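Local coordinates for non-toxic crystal protein (Bacillus thuringiensis, PDB 2D42) that is non-toxic and of undetermined activity, but closely resembles beta-pore-forming toxins in structure and probably belongs to the aerolysin and epsilon toxin group, at residues E10-Q15 with I179-T184; D31-R36 with S174-I179. All blocks are in the same frame, centred on the assembly; numbering follows the deposited sequence.

Contact 1 (E10-Q15 with I179-T184)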
ATOM      1  N   GLU A  10       2.564 -26.085  13.553  1.00 29.46           N
ATOM      2  CA  GLU A  10       1.790 -27.252  13.956  1.00 32.69           C
ATOM      3  C   GLU A  10       2.081 -28.424  13.006  1.00 32.15           C
ATOM      4  O   GLU A  10       2.307 -29.552  13.450  1.00 33.66           O
ATOM      5  CB  GLU A  10       0.296 -26.907  13.948  1.00 33.65           C
ATOM      6  CG  GLU A  10      -0.615 -27.966  14.548  1.00 37.80           C
ATOM      7  CD  GLU A  10      -2.074 -27.541  14.519  1.00 41.89           C
ATOM      8  OE1 GLU A  10      -2.625 -27.380  13.407  1.00 43.34           O
ATOM      9  OE2 GLU A  10      -2.666 -27.359  15.604  1.00 40.94           O
ATOM     10  N   ILE A  11       2.090 -28.151  11.704  1.00 31.08           N
ATOM     11  CA  ILE A  11       2.365 -29.190  10.709  1.00 31.07           C
ATOM     12  C   ILE A  11       3.754 -29.776  10.930  1.00 31.06           C
ATOM     13  O   ILE A  11       3.945 -30.991  10.890  1.00 30.29           O
ATOM     14  CB  ILE A  11       2.285 -28.627   9.273  1.00 31.92           C
ATOM     15  CG1 ILE A  11       0.840 -28.233   8.954  1.00 32.23           C
ATOM     16  CG2 ILE A  11       2.808 -29.652   8.280  1.00 31.49           C
ATOM     17  CD1 ILE A  11       0.664 -27.540   7.607  1.00 34.21           C
ATOM     18  N   TYR A  12       4.726 -28.903  11.153  1.00 28.72           N
ATOM     19  CA  TYR A  12       6.086 -29.347  11.394  1.00 28.76           C
ATOM     20  C   TYR A  12       6.150 -30.239  12.638  1.00 30.17           C
ATOM     21  O   TYR A  12       6.794 -31.281  12.626  1.00 28.79           O
ATOM     22  CB  TYR A  12       7.007 -28.150  11.597  1.00 27.62           C
ATOM     23  CG  TYR A  12       8.393 -28.545  12.038  1.00 30.71           C
ATOM     24  CD1 TYR A  12       9.368 -28.897  11.108  1.00 31.39           C
ATOM     25  CD2 TYR A  12       8.728 -28.586  13.394  1.00 31.73           C
ATOM     26  CE1 TYR A  12      10.647 -29.276  11.515  1.00 34.07           C
ATOM     27  CE2 TYR A  12      10.002 -28.966  13.815  1.00 32.42           C
ATOM     28  CZ  TYR A  12      10.957 -29.306  12.871  1.00 35.17           C
ATOM     29  OH  TYR A  12      12.230 -29.648  13.275  1.00 36.50           O
ATOM     30  N   GLY A  13       5.487 -29.805  13.707  1.00 30.83           N
ATOM     31  CA  GLY A  13       5.484 -30.558  14.950  1.00 33.94           C
ATOM     32  C   GLY A  13       4.804 -31.909  14.839  1.00 35.26           C
ATOM     33  O   GLY A  13       5.263 -32.889  15.417  1.00 34.82           O
ATOM     34  N   MET A  14       3.708 -31.963  14.096  1.00 37.17           N
ATOM     35  CA  MET A  14       2.990 -33.212  13.922  1.00 40.14           C
ATOM     36  C   MET A  14       3.812 -34.242  13.158  1.00 41.34           C
ATOM     37  O   MET A  14       3.787 -35.428  13.493  1.00 42.50           O
ATOM     38  CB  MET A  14       1.659 -32.951  13.228  1.00 42.31           C
ATOM     39  CG  MET A  14       0.669 -32.251  14.137  1.00 46.11           C
ATOM     40  SD  MET A  14      -0.917 -31.928  13.363  1.00 52.07           S
ATOM     41  CE  MET A  14      -1.577 -33.614  13.246  1.00 51.92           C
ATOM     42  N   GLN A  15       4.556 -33.796  12.149  1.00 42.13           N
ATOM     43  CA  GLN A  15       5.390 -34.708  11.367  1.00 42.34           C
ATOM     44  C   GLN A  15       6.616 -35.116  12.174  1.00 42.06           C
ATOM     45  O   GLN A  15       7.056 -36.265  12.113  1.00 40.53           O
ATOM     46  CB  GLN A  15       5.824 -34.056  10.043  1.00 45.96           C
ATOM     47  CG  GLN A  15       6.751 -32.835  10.164  1.00 50.26           C
ATOM     48  CD  GLN A  15       8.240 -33.189  10.226  1.00 53.07           C
ATOM     49  OE1 GLN A  15       9.094 -32.309  10.380  1.00 52.11           O
ATOM     50  NE2 GLN A  15       8.555 -34.478  10.095  1.00 53.18           N
ATOM     51  N   ILE A 179       7.436 -26.196  20.649  1.00 31.38           N
ATOM     52  CA  ILE A 179       6.644 -27.391  20.424  1.00 32.76           C
ATOM     53  C   ILE A 179       6.767 -28.346  21.606  1.00 34.27           C
ATOM     54  O   ILE A 179       7.870 -28.655  22.062  1.00 34.24           O
ATOM     55  CB  ILE A 179       7.090 -28.127  19.152  1.00 32.22           C
ATOM     56  CG1 ILE A 179       6.989 -27.189  17.942  1.00 31.96           C
ATOM     57  CG2 ILE A 179       6.220 -29.356  18.943  1.00 34.39           C
ATOM     58  CD1 ILE A 179       7.525 -27.786  16.647  1.00 27.10           C
ATOM     59  N   ARG A 180       5.621 -28.807  22.097  1.00 35.21           N
ATOM     60  CA  ARG A 180       5.579 -29.727  23.222  1.00 36.38           C
ATOM     61  C   ARG A 180       5.225 -31.139  22.778  1.00 35.38           C
ATOM     62  O   ARG A 180       4.208 -31.356  22.123  1.00 34.54           O
ATOM     63  CB  ARG A 180       4.553 -29.249  24.246  1.00 37.92           C
ATOM     64  CG  ARG A 180       4.891 -27.913  24.845  1.00 41.76           C
ATOM     65  CD  ARG A 180       3.915 -27.524  25.938  1.00 44.33           C
ATOM     66  NE  ARG A 180       4.568 -26.627  26.876  1.00 49.45           N
ATOM     67  CZ  ARG A 180       5.571 -26.990  27.667  1.00 51.63           C
ATOM     68  NH1 ARG A 180       6.023 -28.235  27.635  1.00 54.52           N
ATOM     69  NH2 ARG A 180       6.141 -26.103  28.468  1.00 53.93           N
ATOM     70  N   TYR A 181       6.072 -32.092  23.143  1.00 34.88           N
ATOM     71  CA  TYR A 181       5.866 -33.499  22.808  1.00 35.33           C
ATOM     72  C   TYR A 181       5.975 -34.315  24.085  1.00 36.67           C
ATOM     73  O   TYR A 181       6.521 -33.853  25.089  1.00 36.07           O
ATOM     74  CB  TYR A 181       6.974 -34.019  21.901  1.00 33.77           C
ATOM     75  CG  TYR A 181       7.263 -33.234  20.658  1.00 34.94           C
ATOM     76  CD1 TYR A 181       6.488 -33.398  19.509  1.00 35.67           C
ATOM     77  CD2 TYR A 181       8.377 -32.395  20.593  1.00 35.41           C
ATOM     78  CE1 TYR A 181       6.825 -32.756  18.321  1.00 35.66           C
ATOM     79  CE2 TYR A 181       8.721 -31.746  19.410  1.00 35.30           C
ATOM     80  CZ  TYR A 181       7.942 -31.936  18.278  1.00 36.23           C
ATOM     81  OH  TYR A 181       8.290 -31.315  17.100  1.00 36.65           O
ATOM     82  N   TYR A 182       5.474 -35.543  24.048  1.00 37.24           N
ATOM     83  CA  TYR A 182       5.616 -36.404  25.204  1.00 37.99           C
ATOM     84  C   TYR A 182       5.628 -37.869  24.830  1.00 38.13           C
ATOM     85  O   TYR A 182       5.095 -38.276  23.785  1.00 36.62           O
ATOM     86  CB  TYR A 182       4.527 -36.147  26.246  1.00 39.55           C
ATOM     87  CG  TYR A 182       3.121 -36.408  25.786  1.00 42.36           C
ATOM     88  CD1 TYR A 182       2.385 -35.414  25.149  1.00 44.51           C
ATOM     89  CD2 TYR A 182       2.508 -37.640  26.015  1.00 44.65           C
ATOM     90  CE1 TYR A 182       1.072 -35.634  24.757  1.00 45.75           C
ATOM     91  CE2 TYR A 182       1.188 -37.874  25.624  1.00 46.16           C
ATOM     92  CZ  TYR A 182       0.478 -36.861  24.996  1.00 46.25           C
ATOM     93  OH  TYR A 182      -0.827 -37.065  24.615  1.00 47.27           O
ATOM     94  N   ARG A 183       6.288 -38.646  25.682  1.00 36.92           N
ATOM     95  CA  ARG A 183       6.379 -40.084  25.530  1.00 35.84           C
ATOM     96  C   ARG A 183       5.592 -40.669  26.685  1.00 35.19           C
ATOM     97  O   ARG A 183       5.897 -40.403  27.849  1.00 31.32           O
ATOM     98  CB  ARG A 183       7.819 -40.570  25.646  1.00 38.26           C
ATOM     99  CG  ARG A 183       8.633 -40.533  24.380  1.00 41.49           C
ATOM    100  CD  ARG A 183       9.996 -41.133  24.678  1.00 44.31           C
ATOM    101  NE  ARG A 183       9.904 -42.537  25.080  1.00 43.53           N
ATOM    102  CZ  ARG A 183      10.639 -43.090  26.039  1.00 44.37           C
ATOM    103  NH1 ARG A 183      11.520 -42.356  26.707  1.00 46.97           N
ATOM    104  NH2 ARG A 183      10.511 -44.378  26.323  1.00 44.94           N
ATOM    105  N   THR A 184       4.573 -41.448  26.355  1.00 33.48           N
ATOM    106  CA  THR A 184       3.746 -42.093  27.353  1.00 34.65           C
ATOM    107  C   THR A 184       4.565 -43.222  27.970  1.00 33.84           C
ATOM    108  O   THR A 184       5.219 -43.979  27.252  1.00 34.05           O
ATOM    109  CB  THR A 184       2.488 -42.668  26.698  1.00 35.21           C
ATOM    110  OG1 THR A 184       1.697 -41.588  26.184  1.00 40.16           O
ATOM    111  CG2 THR A 184       1.670 -43.468  27.700  1.00 38.36           C
TER
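I179 reaches from its strand into the surface of the helix at Y12 and G13, and its two branches do different work. CB is directed at the helix, where the CA atoms of G13 and I179 come within 6.4 Å, an approach helped by the absence of a side chain on G13. From CB, the CG2 branch lies over one face of the Y181 ring, 3.2 Å above its plane and displaced toward the rim. The other branch starts with CG1 anti to the carbonyl carbon (chi1 -58°) and runs on extended, bringing CD1 to the helix. This methyl sits 3.8 Å from CA of G13 and 3.6 Å from CD2 of Y12, lying at the edge of the Y12 ring and in its plane; the two side chains cross at roughly a right angle.

Helix 5-19 thus packs against the long strand 150-185 at one end of the elongated, strand-rich chain, its segment 10-15 running at 21° to segment 179-184 with the axes 9.3 Å apart. Helix 199-206 meets Y12 as well, through V202 and A205.

Y181 extends the packing along the strand. The edge of its ring faces the helix backbone, with CE1 3.3 Å from O of G13, and OH of Y181 passes 3.6 Å from CA of G13. That hydroxyl is hydrogen-bonded to OE1 of Q195 on the adjacent strand 189-198, which anchors the end of the ring, while Y16 from the next turn of the helix meets the ring with the two planes inclined at about 30°.

Contact 2 (D31-R36 with S174-I179)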
ATOM      1  N   ASP A  31       7.661 -16.463  23.272  1.00 34.91           N
ATOM      2  CA  ASP A  31       7.592 -15.098  23.778  1.00 36.40           C
ATOM      3  C   ASP A  31       8.899 -14.325  23.862  1.00 36.32           C
ATOM      4  O   ASP A  31       8.885 -13.103  23.767  1.00 37.02           O
ATOM      5  CB  ASP A  31       6.907 -15.074  25.142  1.00 40.21           C
ATOM      6  CG  ASP A  31       5.403 -15.196  25.031  1.00 43.93           C
ATOM      7  OD1 ASP A  31       4.908 -15.472  23.917  1.00 45.53           O
ATOM      8  OD2 ASP A  31       4.715 -15.018  26.057  1.00 48.59           O
ATOM      9  N   THR A  32      10.027 -15.005  24.029  1.00 34.16           N
ATOM     10  CA  THR A  32      11.290 -14.281  24.120  1.00 35.68           C
ATOM     11  C   THR A  32      11.932 -13.982  22.763  1.00 36.07           C
ATOM     12  O   THR A  32      12.929 -13.265  22.684  1.00 39.00           O
ATOM     13  CB  THR A  32      12.312 -15.030  24.985  1.00 36.52           C
ATOM     14  OG1 THR A  32      11.696 -15.440  26.211  1.00 36.35           O
ATOM     15  CG2 THR A  32      13.480 -14.109  25.313  1.00 37.65           C
ATOM     16  N   ASN A  33      11.369 -14.547  21.702  1.00 33.59           N
ATOM     17  CA  ASN A  33      11.854 -14.328  20.342  1.00 32.26           C
ATOM     18  C   ASN A  33      10.719 -14.869  19.486  1.00 30.53           C
ATOM     19  O   ASN A  33      10.851 -15.890  18.818  1.00 29.61           O
ATOM     20  CB  ASN A  33      13.134 -15.118  20.071  1.00 33.35           C
ATOM     21  CG  ASN A  33      13.821 -14.688  18.779  1.00 37.36           C
ATOM     22  OD1 ASN A  33      14.617 -15.435  18.198  1.00 39.16           O
ATOM     23  ND2 ASN A  33      13.524 -13.474  18.330  1.00 37.65           N
ATOM     24  N   PRO A  34       9.580 -14.169  19.493  1.00 29.63           N
ATOM     25  CA  PRO A  34       8.398 -14.577  18.736  1.00 28.33           C
ATOM     26  C   PRO A  34       8.525 -14.683  17.229  1.00 26.40           C
ATOM     27  O   PRO A  34       9.358 -14.025  16.607  1.00 25.62           O
ATOM     28  CB  PRO A  34       7.360 -13.547  19.151  1.00 30.51           C
ATOM     29  CG  PRO A  34       8.189 -12.315  19.343  1.00 32.00           C
ATOM     30  CD  PRO A  34       9.383 -12.840  20.101  1.00 29.25           C
ATOM     31  N   ILE A  35       7.686 -15.539  16.658  1.00 27.23           N
ATOM     32  CA  ILE A  35       7.633 -15.709  15.216  1.00 29.28           C
ATOM     33  C   ILE A  35       7.189 -14.322  14.787  1.00 29.59           C
ATOM     34  O   ILE A  35       6.191 -13.820  15.286  1.00 30.78           O
ATOM     35  CB  ILE A  35       6.545 -16.719  14.818  1.00 31.41           C
ATOM     36  CG1 ILE A  35       6.951 -18.123  15.272  1.00 31.44           C
ATOM     37  CG2 ILE A  35       6.315 -16.674  13.306  1.00 31.30           C
ATOM     38  CD1 ILE A  35       5.840 -19.135  15.165  1.00 34.48           C
ATOM     39  N   ARG A  36       7.923 -13.682  13.890  1.00 29.96           N
ATOM     40  CA  ARG A  36       7.517 -12.350  13.499  1.00 29.24           C
ATOM     41  C   ARG A  36       7.656 -12.040  12.021  1.00 27.10           C
ATOM     42  O   ARG A  36       8.358 -12.721  11.277  1.00 26.08           O
ATOM     43  CB  ARG A  36       8.283 -11.296  14.309  1.00 29.65           C
ATOM     44  CG  ARG A  36       9.706 -11.061  13.854  1.00 32.44           C
ATOM     45  CD  ARG A  36      10.279  -9.772  14.459  1.00 32.41           C
ATOM     46  NE  ARG A  36      10.305  -9.816  15.921  1.00 33.09           N
ATOM     47  CZ  ARG A  36       9.518  -9.096  16.719  1.00 34.41           C
ATOM     48  NH1 ARG A  36       8.626  -8.253  16.213  1.00 33.70           N
ATOM     49  NH2 ARG A  36       9.626  -9.220  18.034  1.00 35.63           N
ATOM     50  N   SER A 174      11.040 -14.397  10.763  1.00 26.41           N
ATOM     51  CA  SER A 174      12.037 -14.965  11.662  1.00 29.05           C
ATOM     52  C   SER A 174      11.442 -15.203  13.050  1.00 28.28           C
ATOM     53  O   SER A 174      10.263 -14.951  13.276  1.00 28.26           O
ATOM     54  CB  SER A 174      13.233 -14.011  11.771  1.00 26.64           C
ATOM     55  OG  SER A 174      12.808 -12.742  12.242  1.00 27.07           O
ATOM     56  N   GLY A 175      12.266 -15.685  13.978  1.00 28.79           N
ATOM     57  CA  GLY A 175      11.781 -15.936  15.320  1.00 27.21           C
ATOM     58  C   GLY A 175      11.718 -17.417  15.636  1.00 28.82           C
ATOM     59  O   GLY A 175      12.061 -18.256  14.798  1.00 29.38           O
ATOM     60  N   ASN A 176      11.252 -17.738  16.839  1.00 29.50           N
ATOM     61  CA  ASN A 176      11.176 -19.120  17.298  1.00 31.02           C
ATOM     62  C   ASN A 176       9.778 -19.565  17.670  1.00 28.66           C
ATOM     63  O   ASN A 176       8.932 -18.763  18.069  1.00 30.23           O
ATOM     64  CB  ASN A 176      12.062 -19.324  18.538  1.00 32.38           C
ATOM     65  CG  ASN A 176      13.526 -19.092  18.264  1.00 35.15           C
ATOM     66  OD1 ASN A 176      14.141 -18.203  18.851  1.00 38.65           O
ATOM     67  ND2 ASN A 176      14.099 -19.895  17.376  1.00 36.21           N
ATOM     68  N   GLY A 177       9.564 -20.869  17.549  1.00 28.88           N
ATOM     69  CA  GLY A 177       8.300 -21.467  17.918  1.00 28.57           C
ATOM     70  C   GLY A 177       8.619 -22.435  19.043  1.00 30.05           C
ATOM     71  O   GLY A 177       9.781 -22.772  19.263  1.00 29.61           O
ATOM     72  N   ILE A 178       7.602 -22.867  19.775  1.00 31.09           N
ATOM     73  CA  ILE A 178       7.808 -23.816  20.860  1.00 32.21           C
ATOM     74  C   ILE A 178       6.888 -24.991  20.591  1.00 31.38           C
ATOM     75  O   ILE A 178       5.703 -24.802  20.321  1.00 30.17           O
ATOM     76  CB  ILE A 178       7.432 -23.222  22.239  1.00 31.82           C
ATOM     77  CG1 ILE A 178       8.339 -22.036  22.577  1.00 32.71           C
ATOM     78  CG2 ILE A 178       7.530 -24.305  23.302  1.00 32.88           C
ATOM     79  CD1 ILE A 178       9.814 -22.375  22.642  1.00 33.57           C
ATOM     80  N   ILE A 179       7.436 -26.196  20.649  1.00 31.38           N
ATOM     81  CA  ILE A 179       6.644 -27.391  20.424  1.00 32.76           C
ATOM     82  C   ILE A 179       6.767 -28.346  21.606  1.00 34.27           C
ATOM     83  O   ILE A 179       7.870 -28.655  22.062  1.00 34.24           O
ATOM     84  CB  ILE A 179       7.090 -28.127  19.152  1.00 32.22           C
ATOM     85  CG1 ILE A 179       6.989 -27.189  17.942  1.00 31.96           C
ATOM     86  CG2 ILE A 179       6.220 -29.356  18.943  1.00 34.39           C
ATOM     87  CD1 ILE A 179       7.525 -27.786  16.647  1.00 27.10           C
TER
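N33 opens the contact through its backbone: its O accepts a 2.7 Å hydrogen bond from N of N176, close to straight at 162°. The side chains of these two asparagines lie next to each other. P34 follows with its carbonyl aimed at the glycine of the other segment, and CA of G175 makes a CA-H...O contact of 3.3 Å to O of P34. G175 adopts a positive phi of 111° and presents no side chain, which permits this close passage of two backbones. At I35 the CA lies 3.4 Å from O of S174, while its CG1 rests 3.5 Å from O of N176; further out, the side chain meets L5 and L6 of helix 5-19, while the backbone N of I35 is hydrogen-bonded to OG of S29. At R36 the backbones pair as strands: N of R36 donates to O of S174 at 2.7 Å, and N of S174 returns a longer bond of 3.2 Å to O of R36. CG of R36 and OG of S174 lie on the same face of the sheet. This reciprocal couple is an antiparallel hydrogen-bonded pair, where strand 36-43 joins the long strand 150-185 of the mixed sheet.

How the contacts relate
Contacts 1 and 2 have their centres 16 Å apart and follow one another along strand 150-185, with I179 common to both. In sequence the order is 10-15, 31-36, 174-179 and 179-184, so both segments of contact 2 fall between the outer ends of contact 1. Contact 1 sets helix 5-19 on the strand, whereas contact 2 brings the loop leading into strand 36-43, and the start of that strand, alongside it by backbone hydrogen bonds; strand 23-29, between the two N-terminal segments, pairs with the same long strand. Contact 1 lies farther from the chain's centre, 38 Å against 27 Å. Together they fasten the N-terminal part of the chain to the shared strand in one end of this elongated molecule.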